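Local coordinates for endoglucanase (Clostridium thermocellum, PDB 2YIK), which probably hydrolyses internal beta-1,4-glucosidic bonds of cellulose, as a family 9 glycoside hydrolase, at residues W362-W372 / Y395-V405. Sequence-based numbering, arbitrary orientation.
Sequences WKPIQDLLDKW and YNTAAQLIALV
The axes of helical segments 363-372 and 395-405 cross at an oblique angle, 10.3 Å apart at their closest approach with N-to-C directions 129° apart, Leu369 level with Ala403 and Trp372 level with Ala399. The indole of Trp372 lies over the small Ala399: CB of Ala399 sits 3.9 Å from the centroid of the six-membered ring, 27° off its normal, a CH-pi contact. The far rim of the same ring reaches the helix backbone, CZ3 of Trp372 lying 3.9 Å from CA of Asn396. One turn back, Leu369 sends both methyls against the Ala403 backbone, CD2 of Leu369 coming within 3.6 Å of CA of Ala403. Ile365 and Ile402 meet at about a right angle through their CG2 methyls, 3.7 Å apart. In Ile402, chi1 of -62° sets CG1 beside the backbone N and leaves CG2 anti to it, where it meets Ile365 CG2 and CD1 and, more loosely, Leu368 CD2. Trp362 closes the row with its edge, CH2 against Val405 CG1 at 4.4 Å, while its NE1 is hydrogen-bonded to OD2 of Asp334. No hydrogen bond links the two segments. Helices 322-336 and 124-140 cover Ile402 and Val405. This is apolar helix-helix packing within the (alpha/alpha)6 barrel of family 9 catalytic domains.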
loop_
_atom_site.group_PDB
_atom_site.type_symbol
_atom_site.label_atom_id
_atom_site.label_comp_id
_atom_site.label_asym_id
_atom_site.label_seq_id
_atom_site.Cartn_x
_atom_site.Cartn_y
_atom_site.Cartn_z
ATOM N N TRP A 362 8.372 7.662 20.015
ATOM C CA TRP A 362 9.341 7.518 18.922
ATOM C C TRP A 362 10.389 6.425 19.185
ATOM O O TRP A 362 11.051 5.962 18.254
ATOM C CB TRP A 362 10.082 8.834 18.662
ATOM C CG TRP A 362 9.360 9.802 17.775
ATOM C CD1 TRP A 362 8.970 11.069 18.101
ATOM C CD2 TRP A 362 8.959 9.599 16.410
ATOM N NE1 TRP A 362 8.354 11.667 17.029
ATOM C CE2 TRP A 362 8.329 10.785 15.974
ATOM C CE3 TRP A 362 9.062 8.524 15.510
ATOM C CZ2 TRP A 362 7.812 10.941 14.685
ATOM C CZ3 TRP A 362 8.546 8.674 14.220
ATOM C CH2 TRP A 362 7.927 9.875 13.824
ATOM N N LYS A 363 10.540 6.015 20.444
ATOM C CA LYS A 363 11.543 5.016 20.809
ATOM C C LYS A 363 11.436 3.694 20.046
ATOM O O LYS A 363 12.449 3.155 19.600
ATOM C CB LYS A 363 11.519 4.770 22.328
ATOM C CG LYS A 363 12.625 3.860 22.846
ATOM C CD LYS A 363 13.996 4.314 22.363
ATOM C CE LYS A 363 15.127 3.541 23.044
ATOM N NZ LYS A 363 16.449 4.075 22.602
ATOM N N PRO A 364 10.218 3.153 19.876
ATOM C CA PRO A 364 10.147 1.887 19.138
ATOM C C PRO A 364 10.692 1.992 17.712
ATOM O O PRO A 364 11.259 1.033 17.181
ATOM C CB PRO A 364 8.658 1.559 19.165
ATOM C CG PRO A 364 8.218 2.144 20.473
ATOM C CD PRO A 364 8.909 3.491 20.460
ATOM N N ILE A 365 10.518 3.158 17.095
ATOM C CA ILE A 365 10.999 3.367 15.738
ATOM C C ILE A 365 12.494 3.681 15.741
ATOM O O ILE A 365 13.201 3.370 14.784
ATOM C CB ILE A 365 10.188 4.493 15.036
ATOM C CG1 ILE A 365 8.851 3.923 14.531
ATOM C CG2 ILE A 365 10.998 5.117 13.904
ATOM C CD1 ILE A 365 9.006 2.813 13.499
ATOM N N GLN A 366 12.981 4.283 16.821
ATOM C CA GLN A 366 14.404 4.575 16.906
ATOM C C GLN A 366 15.118 3.225 17.007
ATOM O O GLN A 366 16.196 3.034 16.440
ATOM C CB GLN A 366 14.724 5.441 18.128
ATOM C CG GLN A 366 16.198 5.821 18.218
ATOM C CD GLN A 366 16.552 6.586 19.486
ATOM O OE1 GLN A 366 17.727 6.798 19.785
ATOM N NE2 GLN A 366 15.539 7.003 20.233
ATOM N N ASP A 367 14.503 2.289 17.728
ATOM C CA ASP A 367 15.060 0.946 17.884
ATOM C C ASP A 367 15.033 0.198 16.552
ATOM O O ASP A 367 15.971 -0.518 16.210
ATOM C CB ASP A 367 14.263 0.145 18.915
ATOM C CG ASP A 367 14.528 0.593 20.337
ATOM O OD1 ASP A 367 15.378 1.487 20.533
ATOM O OD2 ASP A 367 13.892 0.048 21.261
ATOM N N LEU A 368 13.939 0.356 15.814
ATOM C CA LEU A 368 13.786 -0.293 14.519
ATOM C C LEU A 368 14.865 0.213 13.567
ATOM O O LEU A 368 15.529 -0.564 12.879
ATOM C CB LEU A 368 12.412 0.024 13.933
ATOM C CG LEU A 368 12.159 -0.414 12.491
ATOM C CD1 LEU A 368 12.146 -1.942 12.408
ATOM C CD2 LEU A 368 10.833 0.183 12.011
ATOM N N LEU A 369 15.031 1.531 13.541
ATOM C CA LEU A 369 16.013 2.160 12.675
ATOM C C LEU A 369 17.460 1.861 13.055
ATOM O O LEU A 369 18.310 1.730 12.178
ATOM C CB LEU A 369 15.764 3.672 12.616
ATOM C CG LEU A 369 14.490 4.054 11.853
ATOM C CD1 LEU A 369 14.251 5.553 11.960
ATOM C CD2 LEU A 369 14.619 3.638 10.389
ATOM N N ASP A 370 17.748 1.763 14.350
ATOM C CA ASP A 370 19.111 1.439 14.776
ATOM C C ASP A 370 19.412 0.027 14.292
ATOM O O ASP A 370 20.534 -0.289 13.905
ATOM C CB ASP A 370 19.254 1.463 16.301
ATOM C CG ASP A 370 19.314 2.872 16.865
ATOM O OD1 ASP A 370 19.669 3.810 16.118
ATOM O OD2 ASP A 370 19.019 3.035 18.068
ATOM N N LYS A 371 18.382 -0.810 14.310
ATOM C CA LYS A 371 18.512 -2.195 13.895
ATOM C C LYS A 371 18.797 -2.287 12.399
ATOM O O LYS A 371 19.740 -2.970 11.986
ATOM C CB LYS A 371 17.236 -2.963 14.255
ATOM C CG LYS A 371 17.406 -4.479 14.319
ATOM C CD LYS A 371 16.145 -5.193 14.791
ATOM C CE LYS A 371 15.858 -4.916 16.258
ATOM N NZ LYS A 371 14.781 -5.801 16.777
ATOM N N TRP A 372 17.988 -1.598 11.593
ATOM C CA TRP A 372 18.145 -1.607 10.137
ATOM C C TRP A 372 19.372 -0.869 9.596
ATOM O O TRP A 372 20.043 -1.349 8.686
ATOM C CB TRP A 372 16.887 -1.037 9.458
ATOM C CG TRP A 372 15.807 -2.060 9.236
ATOM C CD1 TRP A 372 14.912 -2.535 10.159
ATOM C CD2 TRP A 372 15.552 -2.780 8.023
ATOM N NE1 TRP A 372 14.119 -3.503 9.594
ATOM C CE2 TRP A 372 14.487 -3.670 8.287
ATOM C CE3 TRP A 372 16.114 -2.750 6.740
ATOM C CZ2 TRP A 372 13.982 -4.535 7.310
ATOM C CZ3 TRP A 372 15.608 -3.609 5.770
ATOM C CH2 TRP A 372 14.549 -4.487 6.062
ATOM N N TYR A 395 10.985 -4.488 1.498
ATOM C CA TYR A 395 11.259 -4.291 2.922
ATOM C C TYR A 395 12.264 -3.166 3.126
ATOM O O TYR A 395 12.101 -2.317 4.003
ATOM C CB TYR A 395 11.833 -5.564 3.542
ATOM C CG TYR A 395 10.881 -6.727 3.569
ATOM C CD1 TYR A 395 9.612 -6.591 4.117
ATOM C CD2 TYR A 395 11.273 -7.987 3.111
ATOM C CE1 TYR A 395 8.752 -7.681 4.220
ATOM C CE2 TYR A 395 10.417 -9.088 3.210
ATOM C CZ TYR A 395 9.160 -8.922 3.771
ATOM O OH TYR A 395 8.309 -9.993 3.906
ATOM N N ASN A 396 13.313 -3.180 2.308
ATOM C CA ASN A 396 14.359 -2.177 2.397
ATOM C C ASN A 396 13.820 -0.762 2.198
ATOM O O ASN A 396 14.118 0.129 2.987
ATOM C CB ASN A 396 15.456 -2.468 1.367
ATOM C CG ASN A 396 16.649 -1.531 1.504
ATOM O OD1 ASN A 396 16.595 -0.374 1.098
ATOM N ND2 ASN A 396 17.725 -2.030 2.089
ATOM N N THR A 397 13.031 -0.552 1.148
ATOM C CA THR A 397 12.484 0.776 0.894
ATOM C C THR A 397 11.487 1.213 1.974
ATOM O O THR A 397 11.317 2.409 2.207
ATOM C CB THR A 397 11.843 0.873 -0.521
ATOM O OG1 THR A 397 10.871 -0.163 -0.705
ATOM C CG2 THR A 397 12.928 0.760 -1.585
ATOM N N ALA A 398 10.852 0.248 2.641
ATOM C CA ALA A 398 9.920 0.561 3.723
ATOM C C ALA A 398 10.738 1.114 4.886
ATOM O O ALA A 398 10.318 2.052 5.566
ATOM C CB ALA A 398 9.171 -0.682 4.159
ATOM N N ALA A 399 11.908 0.527 5.118
ATOM C CA ALA A 399 12.790 0.998 6.182
ATOM C C ALA A 399 13.288 2.389 5.804
ATOM O O ALA A 399 13.418 3.264 6.658
ATOM C CB ALA A 399 13.974 0.045 6.359
ATOM N N GLN A 400 13.576 2.583 4.518
ATOM C CA GLN A 400 14.036 3.880 4.030
ATOM C C GLN A 400 12.972 4.935 4.324
ATOM O O GLN A 400 13.275 6.029 4.807
ATOM C CB GLN A 400 14.294 3.829 2.519
ATOM C CG GLN A 400 15.539 3.056 2.088
ATOM C CD GLN A 400 15.790 3.170 0.591
ATOM O OE1 GLN A 400 15.670 4.254 0.019
ATOM N NE2 GLN A 400 16.146 2.057 -0.049
ATOM N N LEU A 401 11.722 4.602 4.020
ATOM C CA LEU A 401 10.614 5.518 4.259
ATOM C C LEU A 401 10.556 5.902 5.731
ATOM O O LEU A 401 10.519 7.085 6.059
ATOM C CB LEU A 401 9.288 4.882 3.839
ATOM C CG LEU A 401 8.032 5.720 4.106
ATOM C CD1 LEU A 401 8.123 7.038 3.344
ATOM C CD2 LEU A 401 6.796 4.940 3.679
ATOM N N ILE A 402 10.562 4.902 6.613
ATOM C CA ILE A 402 10.513 5.160 8.054
ATOM C C ILE A 402 11.703 6.015 8.469
ATOM O O ILE A 402 11.570 6.916 9.289
ATOM C CB ILE A 402 10.527 3.850 8.886
ATOM C CG1 ILE A 402 9.291 3.008 8.551
ATOM C CG2 ILE A 402 10.598 4.176 10.383
ATOM C CD1 ILE A 402 8.004 3.652 8.933
ATOM N N ALA A 403 12.867 5.733 7.896
ATOM C CA ALA A 403 14.068 6.494 8.223
ATOM C C ALA A 403 13.902 7.979 7.879
ATOM O O ALA A 403 14.269 8.854 8.664
ATOM C CB ALA A 403 15.264 5.921 7.475
ATOM N N LEU A 404 13.347 8.248 6.700
ATOM C CA LEU A 404 13.142 9.613 6.226
ATOM C C LEU A 404 12.031 10.339 6.992
ATOM O O LEU A 404 12.105 11.545 7.205
ATOM C CB LEU A 404 12.857 9.581 4.724
ATOM C CG LEU A 404 14.057 8.990 3.962
ATOM C CD1 LEU A 404 13.625 8.419 2.624
ATOM C CD2 LEU A 404 15.115 10.072 3.791
ATOM N N VAL A 405 11.010 9.598 7.413
ATOM C CA VAL A 405 9.919 10.183 8.182
ATOM C C VAL A 405 10.433 10.566 9.583
ATOM O O VAL A 405 10.077 11.614 10.127
ATOM C CB VAL A 405 8.731 9.189 8.306
ATOM C CG1 VAL A 405 7.781 9.628 9.421
ATOM C CG2 VAL A 405 7.986 9.117 6.978
#